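Side-chain contacts in hemolysin II regulatory protein (Bacillus cereus, PDB 2JJ7), which probably binds DNA through a predicted helix-turn-helix motif, acting as a dimeric transcriptional regulator of the TetR family: residues Lys18-Arg23 against Glu52-Glu57; Thr102-Glu107 against Pro120-Ser125; Gly124-Leu129 against Ser156-Pro161. All coordinates share one frame; numbering follows the deposited sequence.

All three contacts are buried and apolar across their segments. Contacts 2 and 3 lie near the chain centre (about 5 and 6 Å, centre to centre), contact 1 farther out (about 13 Å). Contact 1 is aromatic packing of the helices that flank the predicted helix-turn-helix motif, whereas contacts 2 and 3 belong to the C-terminal region and share helix 123-126. Contact 2 sets an alanine methyl and the CB of a glutamate against Phe122 and Ile123; in contact 3 a single phenylalanine spans a wider backbone separation. Tyr55 OH of contact 1 lies 2.5 Å from Glu107 OE2 of contact 2, probably a hydrogen bond. Phe122 CZ and Leu159 CD2, 3.6 Å apart, join contacts 2 and 3, which both touch the second subunit.

Contact 1 (Lys18-Arg23 against Glu52-Glu57)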
# COMPACT_ATOMS: atom_id res chain seq x y z
N LYS B 18 -1.27 -10.54 20.07
CA LYS B 18 -0.08 -11.15 19.50
C LYS B 18 -0.41 -12.19 18.43
O LYS B 18 0.12 -12.15 17.32
CB LYS B 18 0.78 -11.81 20.59
CG LYS B 18 2.11 -12.35 20.06
CD LYS B 18 2.89 -13.14 21.09
CE LYS B 18 4.17 -13.69 20.48
NZ LYS B 18 5.16 -14.09 21.52
N LYS B 19 -1.31 -13.11 18.77
CA LYS B 19 -1.64 -14.24 17.91
C LYS B 19 -2.47 -13.86 16.68
O LYS B 19 -2.15 -14.26 15.57
CB LYS B 19 -2.31 -15.36 18.72
CG LYS B 19 -1.32 -16.15 19.59
CD LYS B 19 -0.51 -17.10 18.70
CE LYS B 19 0.76 -17.57 19.37
NZ LYS B 19 1.64 -18.26 18.40
N PHE B 20 -3.53 -13.08 16.89
CA PHE B 20 -4.26 -12.45 15.78
C PHE B 20 -3.33 -11.69 14.85
O PHE B 20 -3.48 -11.77 13.63
CB PHE B 20 -5.33 -11.49 16.30
CG PHE B 20 -6.60 -12.16 16.75
CD1 PHE B 20 -7.25 -13.08 15.94
CD2 PHE B 20 -7.16 -11.83 17.98
CE1 PHE B 20 -8.44 -13.70 16.36
CE2 PHE B 20 -8.36 -12.44 18.41
CZ PHE B 20 -8.99 -13.37 17.60
N GLY B 21 -2.39 -10.93 15.41
CA GLY B 21 -1.44 -10.14 14.61
C GLY B 21 -0.52 -11.01 13.75
O GLY B 21 -0.15 -10.64 12.64
N GLU B 22 -0.16 -12.17 14.29
CA GLU B 22 0.72 -13.10 13.60
C GLU B 22 0.04 -13.86 12.47
O GLU B 22 0.64 -14.05 11.41
CB GLU B 22 1.31 -14.11 14.59
CG GLU B 22 2.49 -13.59 15.39
CD GLU B 22 2.87 -14.52 16.53
OE1 GLU B 22 2.30 -15.63 16.60
OE2 GLU B 22 3.74 -14.14 17.34
N ARG B 23 -1.21 -14.27 12.67
CA ARG B 23 -1.86 -15.23 11.77
C ARG B 23 -3.19 -14.77 11.21
O ARG B 23 -3.83 -15.50 10.45
CB ARG B 23 -2.04 -16.58 12.47
CG ARG B 23 -0.84 -17.49 12.39
CD ARG B 23 -1.18 -18.86 12.92
NE ARG B 23 -0.02 -19.74 12.97
CZ ARG B 23 0.08 -20.81 13.76
NH1 ARG B 23 -0.91 -21.15 14.58
NH2 ARG B 23 1.19 -21.55 13.73
N GLU B 52 -14.52 -14.44 18.31
CA GLU B 52 -15.17 -13.26 17.73
C GLU B 52 -15.18 -12.11 18.72
O GLU B 52 -14.77 -10.99 18.40
CB GLU B 52 -16.58 -13.60 17.23
CG GLU B 52 -17.45 -12.39 16.87
CD GLU B 52 -17.21 -11.84 15.47
OE1 GLU B 52 -16.18 -11.16 15.28
OE2 GLU B 52 -18.06 -12.06 14.58
N ASN B 53 -15.64 -12.39 19.94
CA ASN B 53 -15.72 -11.39 20.99
C ASN B 53 -14.33 -10.98 21.49
O ASN B 53 -14.09 -9.82 21.81
CB ASN B 53 -16.57 -11.91 22.15
CG ASN B 53 -16.71 -10.90 23.26
OD1 ASN B 53 -17.18 -9.78 23.03
ND2 ASN B 53 -16.28 -11.27 24.47
N LEU B 54 -13.42 -11.95 21.54
CA LEU B 54 -12.05 -11.72 21.91
C LEU B 54 -11.39 -10.74 20.93
O LEU B 54 -10.67 -9.82 21.35
CB LEU B 54 -11.31 -13.05 21.91
CG LEU B 54 -9.93 -13.20 22.56
CD1 LEU B 54 -9.89 -12.54 23.92
CD2 LEU B 54 -9.63 -14.67 22.67
N TYR B 55 -11.64 -10.94 19.64
CA TYR B 55 -11.20 -10.03 18.58
C TYR B 55 -11.75 -8.63 18.78
O TYR B 55 -11.00 -7.67 18.72
CB TYR B 55 -11.66 -10.58 17.25
CG TYR B 55 -11.13 -9.86 16.02
CD1 TYR B 55 -11.99 -9.11 15.23
CD2 TYR B 55 -9.80 -9.99 15.62
CE1 TYR B 55 -11.55 -8.49 14.09
CE2 TYR B 55 -9.34 -9.35 14.46
CZ TYR B 55 -10.24 -8.61 13.71
OH TYR B 55 -9.88 -7.99 12.56
N TYR B 56 -13.06 -8.53 19.04
CA TYR B 56 -13.68 -7.24 19.35
C TYR B 56 -12.95 -6.58 20.52
O TYR B 56 -12.60 -5.40 20.45
CB TYR B 56 -15.17 -7.39 19.68
CG TYR B 56 -16.09 -7.74 18.52
CD1 TYR B 56 -15.67 -7.63 17.19
CD2 TYR B 56 -17.39 -8.15 18.76
CE1 TYR B 56 -16.54 -7.96 16.14
CE2 TYR B 56 -18.25 -8.47 17.73
CZ TYR B 56 -17.83 -8.38 16.43
OH TYR B 56 -18.72 -8.70 15.42
N GLU B 57 -12.70 -7.34 21.58
CA GLU B 57 -12.05 -6.81 22.77
C GLU B 57 -10.60 -6.37 22.50
O GLU B 57 -10.10 -5.45 23.14
CB GLU B 57 -12.10 -7.83 23.92
CG GLU B 57 -13.49 -8.04 24.51
CD GLU B 57 -14.12 -6.76 25.05
OE1 GLU B 57 -13.41 -5.95 25.68
OE2 GLU B 57 -15.33 -6.57 24.83
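Phe20 and Tyr55 form a T-shaped (edge-to-face) pair in which the phenylalanine offers its face and the tyrosine its edge. Tyr55 CD2 stands over the middle of the Phe20 ring, 3.8 Å above its plane, and the two planes are turned by 75° with their centroids 5.1 Å apart. The close packing goes on past the rings: Phe20 CE2 comes within 3.7 Å of Tyr55 CA, while Phe20 CZ rests 3.9 Å from Tyr55 CB, so the outer end of the phenylalanine lies against the backbone of helix 51-62 itself. Tyr55 carries CG anti to its own nitrogen (chi1 -172°), which sends the ring out alongside Phe20, and chi2 (-111°) turns its CD2 edge to the face. Leu54 makes the looser margin, with its CG 4.5 Å from Phe20 CE2.

Within 18-23 it is Phe20 that meets 52-57. Lys19 and Glu22, both partly exposed, do not touch that segment; on this more open side Lys19 NZ and Glu22 OE1 form a salt bridge of 3.3 Å, made on the syn lone pair of the carboxylate.

Leu54 also packs on Ile12, Leu13 and Ala16 of helix 5-23 and on Phe48 of helix 41-48, and Ile33 of helix 30-37 touches both Phe20 and Leu54. The contact thus seats helix 51-62 against the helices of the predicted DNA-binding unit.

Contact 2 (Thr102-Glu107 against Pro120-Ser125); sequences TLAYEE and PYFIGS
Ala104 sets its methyl group against the CD2-CE2 side of the Phe122 ring. The closer approach is from Ala104 CB to Phe122 CD2, at 3.6 Å, and the methyl meets the ring obliquely. The small side chain lets the backbones draw near: Ala104 and Ile123 have their CA atoms 6.8 Å apart.

Ile123 supplies the second half of the interface. Its CG1 branch points at helix 98-109, with Ile123 CG1 4.3 Å from Ala104 CB and Ile123 CD1 3.7 Å from Glu107 CB. Because CG1 is anti to the carbonyl carbon (chi1 -71°), this longer branch is the one that reaches the helix. Ala104 and Glu107, about one helical turn apart, both offer their CB to the one isoleucine.

Glu107 is amphipathic in its use: its CB joins the apolar patch, and a bend at chi2 (-80°) carries the carboxylate away from Ile123. There OE2 has Tyr55 and Arg114 as partners, while OE1 bonds to Ser112. With both oxygens engaged, the group is held in place, and the nearby arginine would be expected to favour the ionised carboxylate. Tyr105 and Glu106 turn to another side of the helix and meet His149 and Ser146, respectively, of the second subunit.

Phe122, at the N-cap, and Ile123, the first residue of helix 123-126, both face helix 98-109. This is buried packing of the start of one helix against another in the all-helical C-terminal domain of a TetR-family regulator, with helix 98-109 set between this core and the dimer partner.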
# COMPACT_ATOMS: atom_id res chain seq x y z
N THR B 102 -1.85 -4.38 11.04
CA THR B 102 -2.10 -5.56 10.23
C THR B 102 -3.59 -5.89 10.19
O THR B 102 -4.15 -6.10 9.12
CB THR B 102 -1.32 -6.78 10.79
OG1 THR B 102 0.07 -6.60 10.53
CG2 THR B 102 -1.80 -8.09 10.16
N LEU B 103 -4.23 -5.90 11.36
CA LEU B 103 -5.63 -6.30 11.46
C LEU B 103 -6.56 -5.29 10.82
O LEU B 103 -7.50 -5.68 10.10
CB LEU B 103 -6.04 -6.57 12.91
CG LEU B 103 -5.25 -7.67 13.62
CD1 LEU B 103 -5.69 -7.76 15.09
CD2 LEU B 103 -5.40 -9.01 12.89
N ALA B 104 -6.31 -4.00 11.07
CA ALA B 104 -7.12 -2.96 10.45
C ALA B 104 -6.91 -2.94 8.95
O ALA B 104 -7.86 -2.75 8.22
CB ALA B 104 -6.84 -1.57 11.03
N TYR B 105 -5.67 -3.16 8.49
CA TYR B 105 -5.45 -3.19 7.05
C TYR B 105 -6.33 -4.26 6.39
O TYR B 105 -7.03 -3.97 5.39
CB TYR B 105 -3.97 -3.36 6.68
CG TYR B 105 -3.71 -3.45 5.18
CD1 TYR B 105 -3.51 -2.29 4.42
CD2 TYR B 105 -3.70 -4.68 4.52
CE1 TYR B 105 -3.28 -2.37 3.04
CE2 TYR B 105 -3.49 -4.76 3.15
CZ TYR B 105 -3.27 -3.61 2.42
OH TYR B 105 -3.06 -3.70 1.07
N GLU B 106 -6.29 -5.48 6.94
CA GLU B 106 -7.07 -6.60 6.41
C GLU B 106 -8.56 -6.28 6.36
O GLU B 106 -9.23 -6.61 5.38
CB GLU B 106 -6.85 -7.88 7.22
CG GLU B 106 -5.53 -8.63 6.96
CD GLU B 106 -5.23 -8.86 5.47
OE1 GLU B 106 -6.17 -9.15 4.67
OE2 GLU B 106 -4.03 -8.77 5.11
N GLU B 107 -9.09 -5.67 7.42
CA GLU B 107 -10.52 -5.34 7.49
C GLU B 107 -10.87 -4.23 6.52
O GLU B 107 -12.01 -4.16 6.02
CB GLU B 107 -10.92 -4.92 8.91
CG GLU B 107 -10.71 -5.99 9.99
CD GLU B 107 -11.82 -7.06 10.04
OE1 GLU B 107 -12.80 -6.96 9.27
OE2 GLU B 107 -11.70 -8.00 10.86
N PRO B 120 -15.68 1.74 15.35
CA PRO B 120 -15.40 2.85 16.26
C PRO B 120 -14.01 2.82 16.88
O PRO B 120 -13.51 3.86 17.31
CB PRO B 120 -16.46 2.70 17.36
CG PRO B 120 -17.59 1.99 16.68
CD PRO B 120 -16.95 1.06 15.70
N TYR B 121 -13.39 1.65 16.91
CA TYR B 121 -12.10 1.51 17.59
C TYR B 121 -10.85 1.80 16.75
O TYR B 121 -9.74 1.80 17.27
CB TYR B 121 -12.02 0.15 18.25
CG TYR B 121 -13.18 -0.10 19.20
CD1 TYR B 121 -14.12 -1.09 18.93
CD2 TYR B 121 -13.35 0.68 20.34
CE1 TYR B 121 -15.18 -1.32 19.81
CE2 TYR B 121 -14.41 0.47 21.22
CZ TYR B 121 -15.32 -0.53 20.95
OH TYR B 121 -16.36 -0.74 21.82
N PHE B 122 -11.02 2.07 15.46
CA PHE B 122 -9.88 2.43 14.61
C PHE B 122 -10.30 2.94 13.24
O PHE B 122 -10.02 4.09 12.88
CB PHE B 122 -8.90 1.24 14.44
CG PHE B 122 -7.59 1.64 13.82
CD1 PHE B 122 -6.52 2.03 14.62
CD2 PHE B 122 -7.45 1.68 12.43
CE1 PHE B 122 -5.31 2.43 14.05
CE2 PHE B 122 -6.25 2.08 11.84
CZ PHE B 122 -5.17 2.46 12.65
N ILE B 123 -10.97 2.09 12.47
CA ILE B 123 -11.24 2.36 11.06
C ILE B 123 -12.10 3.61 10.84
O ILE B 123 -11.87 4.35 9.87
CB ILE B 123 -11.83 1.12 10.35
CG1 ILE B 123 -10.75 0.05 10.21
CG2 ILE B 123 -12.40 1.49 8.97
CD1 ILE B 123 -11.29 -1.39 10.08
N GLY B 124 -13.08 3.83 11.72
CA GLY B 124 -13.97 4.99 11.61
C GLY B 124 -13.18 6.29 11.55
O GLY B 124 -13.42 7.13 10.67
N SER B 125 -12.22 6.45 12.46
CA SER B 125 -11.40 7.65 12.52
C SER B 125 -10.36 7.70 11.40
O SER B 125 -10.05 8.77 10.87
CB SER B 125 -10.72 7.76 13.88
OG SER B 125 -11.66 7.96 14.91

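Contact 3 (Gly124-Leu129 against Ser156-Pro161); sequences GSFEQL and SIVLFP
Phe126 is the residue of 124-129 that meets Val158 and Leu159. Gly124 and Ser125 form the helical lead-in to it.

At Phe126 the chain delivers its ring. CG is anti to the backbone nitrogen (chi1 -162°), which extends the side chain toward 156-161 across a separation of 10.2 Å between the CA atoms of Phe126 and Leu159. The ring tip does the touching. Phe126 CE2 lies 3.8 Å from Leu159 CD2, and Phe126 CZ is 4.0 Å from Leu159 CG; the other leucine methyl, CD1, stands over one ring face. Val158 comes from a different direction: its CG1 lies in the plane of the ring, at the edge, 4.0 Å from Phe126 CE2. One ring is therefore met on a face and at its rim by neighbouring residues, with leucine and phenylalanine reaching out from opposite sides. Phe90 of helix 79-96 adds an edge-to-face partner to the same ring, and Ile108 of helix 98-109 packs on both Phe126 and Leu159.

Past Phe126 the backbone makes a type I turn to Leu129, with Leu129 N bonded to Phe126 O at 3.3 Å. Within that turn, Gln128 is bound through its amide to Phe71 N and Pro69 O.

Beyond Leu159, Phe160 stacks on Trp153 of the second subunit, and Ser156 bonds to its counterpart there. The Phe126 contact thus lies on the inner side of a segment that also meets the partner chain, an apolar core layer behind the dimer interface of a TetR-type C-terminal domain.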
# COMPACT_ATOMS: atom_id res chain seq x y z
N GLY B 124 -13.08 3.83 11.72
CA GLY B 124 -13.97 4.99 11.61
C GLY B 124 -13.18 6.29 11.55
O GLY B 124 -13.42 7.13 10.67
N SER B 125 -12.22 6.45 12.46
CA SER B 125 -11.40 7.65 12.52
C SER B 125 -10.36 7.70 11.40
O SER B 125 -10.05 8.77 10.87
CB SER B 125 -10.72 7.76 13.88
OG SER B 125 -11.66 7.96 14.91
N PHE B 126 -9.85 6.52 11.04
CA PHE B 126 -8.92 6.38 9.92
C PHE B 126 -9.55 6.86 8.61
O PHE B 126 -8.87 7.40 7.74
CB PHE B 126 -8.41 4.92 9.81
CG PHE B 126 -7.15 4.78 8.99
CD1 PHE B 126 -7.22 4.37 7.66
CD2 PHE B 126 -5.90 5.10 9.53
CE1 PHE B 126 -6.05 4.26 6.88
CE2 PHE B 126 -4.71 4.98 8.76
CZ PHE B 126 -4.79 4.56 7.44
N GLU B 127 -10.86 6.66 8.47
CA GLU B 127 -11.62 7.09 7.28
C GLU B 127 -11.73 8.62 7.09
O GLU B 127 -12.31 9.09 6.10
CB GLU B 127 -13.00 6.46 7.27
CG GLU B 127 -12.98 5.07 6.67
CD GLU B 127 -14.32 4.36 6.74
OE1 GLU B 127 -15.29 4.94 7.27
OE2 GLU B 127 -14.38 3.20 6.27
N GLN B 128 -11.19 9.40 8.02
CA GLN B 128 -11.15 10.85 7.86
C GLN B 128 -10.22 11.25 6.71
O GLN B 128 -10.33 12.35 6.20
CB GLN B 128 -10.65 11.54 9.13
CG GLN B 128 -11.69 11.78 10.19
CD GLN B 128 -11.15 12.69 11.27
OE1 GLN B 128 -10.62 13.77 10.98
NE2 GLN B 128 -11.27 12.27 12.52
N LEU B 129 -9.33 10.34 6.32
CA LEU B 129 -8.34 10.64 5.29
C LEU B 129 -8.91 11.23 4.00
O LEU B 129 -8.40 12.23 3.49
CB LEU B 129 -7.53 9.39 4.98
CG LEU B 129 -6.41 9.53 3.95
CD1 LEU B 129 -5.41 10.65 4.36
CD2 LEU B 129 -5.74 8.16 3.75
N SER B 156 -1.71 1.55 2.98
CA SER B 156 -0.77 0.44 2.91
C SER B 156 0.52 0.76 3.64
O SER B 156 1.07 -0.10 4.32
CB SER B 156 -0.50 0.05 1.45
OG SER B 156 0.34 1.00 0.80
N ILE B 157 1.01 1.99 3.51
CA ILE B 157 2.27 2.35 4.16
C ILE B 157 2.13 2.70 5.66
O ILE B 157 2.98 2.34 6.47
CB ILE B 157 3.04 3.45 3.38
CG1 ILE B 157 2.23 4.75 3.33
CG2 ILE B 157 3.36 2.95 1.96
CD1 ILE B 157 2.83 5.83 2.41
N VAL B 158 1.04 3.38 6.02
CA VAL B 158 0.87 3.84 7.39
C VAL B 158 0.53 2.67 8.32
O VAL B 158 0.93 2.67 9.51
CB VAL B 158 -0.21 4.98 7.48
CG1 VAL B 158 -0.73 5.14 8.91
CG2 VAL B 158 0.41 6.28 6.99
N LEU B 159 -0.19 1.68 7.81
CA LEU B 159 -0.60 0.55 8.66
C LEU B 159 0.38 -0.61 8.70
O LEU B 159 0.16 -1.57 9.42
CB LEU B 159 -1.98 0.03 8.26
CG LEU B 159 -3.13 1.05 8.34
CD1 LEU B 159 -4.44 0.38 7.95
CD2 LEU B 159 -3.21 1.63 9.74
N PHE B 160 1.44 -0.54 7.89
CA PHE B 160 2.38 -1.65 7.81
C PHE B 160 3.15 -1.73 9.12
O PHE B 160 3.85 -0.77 9.48
CB PHE B 160 3.33 -1.46 6.62
CG PHE B 160 4.24 -2.62 6.39
CD1 PHE B 160 5.60 -2.51 6.62
CD2 PHE B 160 3.72 -3.85 5.96
CE1 PHE B 160 6.45 -3.59 6.41
CE2 PHE B 160 4.55 -4.94 5.75
CZ PHE B 160 5.92 -4.81 5.98
N PRO B 161 3.04 -2.87 9.84
CA PRO B 161 3.52 -2.97 11.21
C PRO B 161 5.03 -2.81 11.35
O PRO B 161 5.51 -2.53 12.45
CB PRO B 161 3.09 -4.38 11.63
CG PRO B 161 2.98 -5.14 10.37
CD PRO B 161 2.46 -4.14 9.37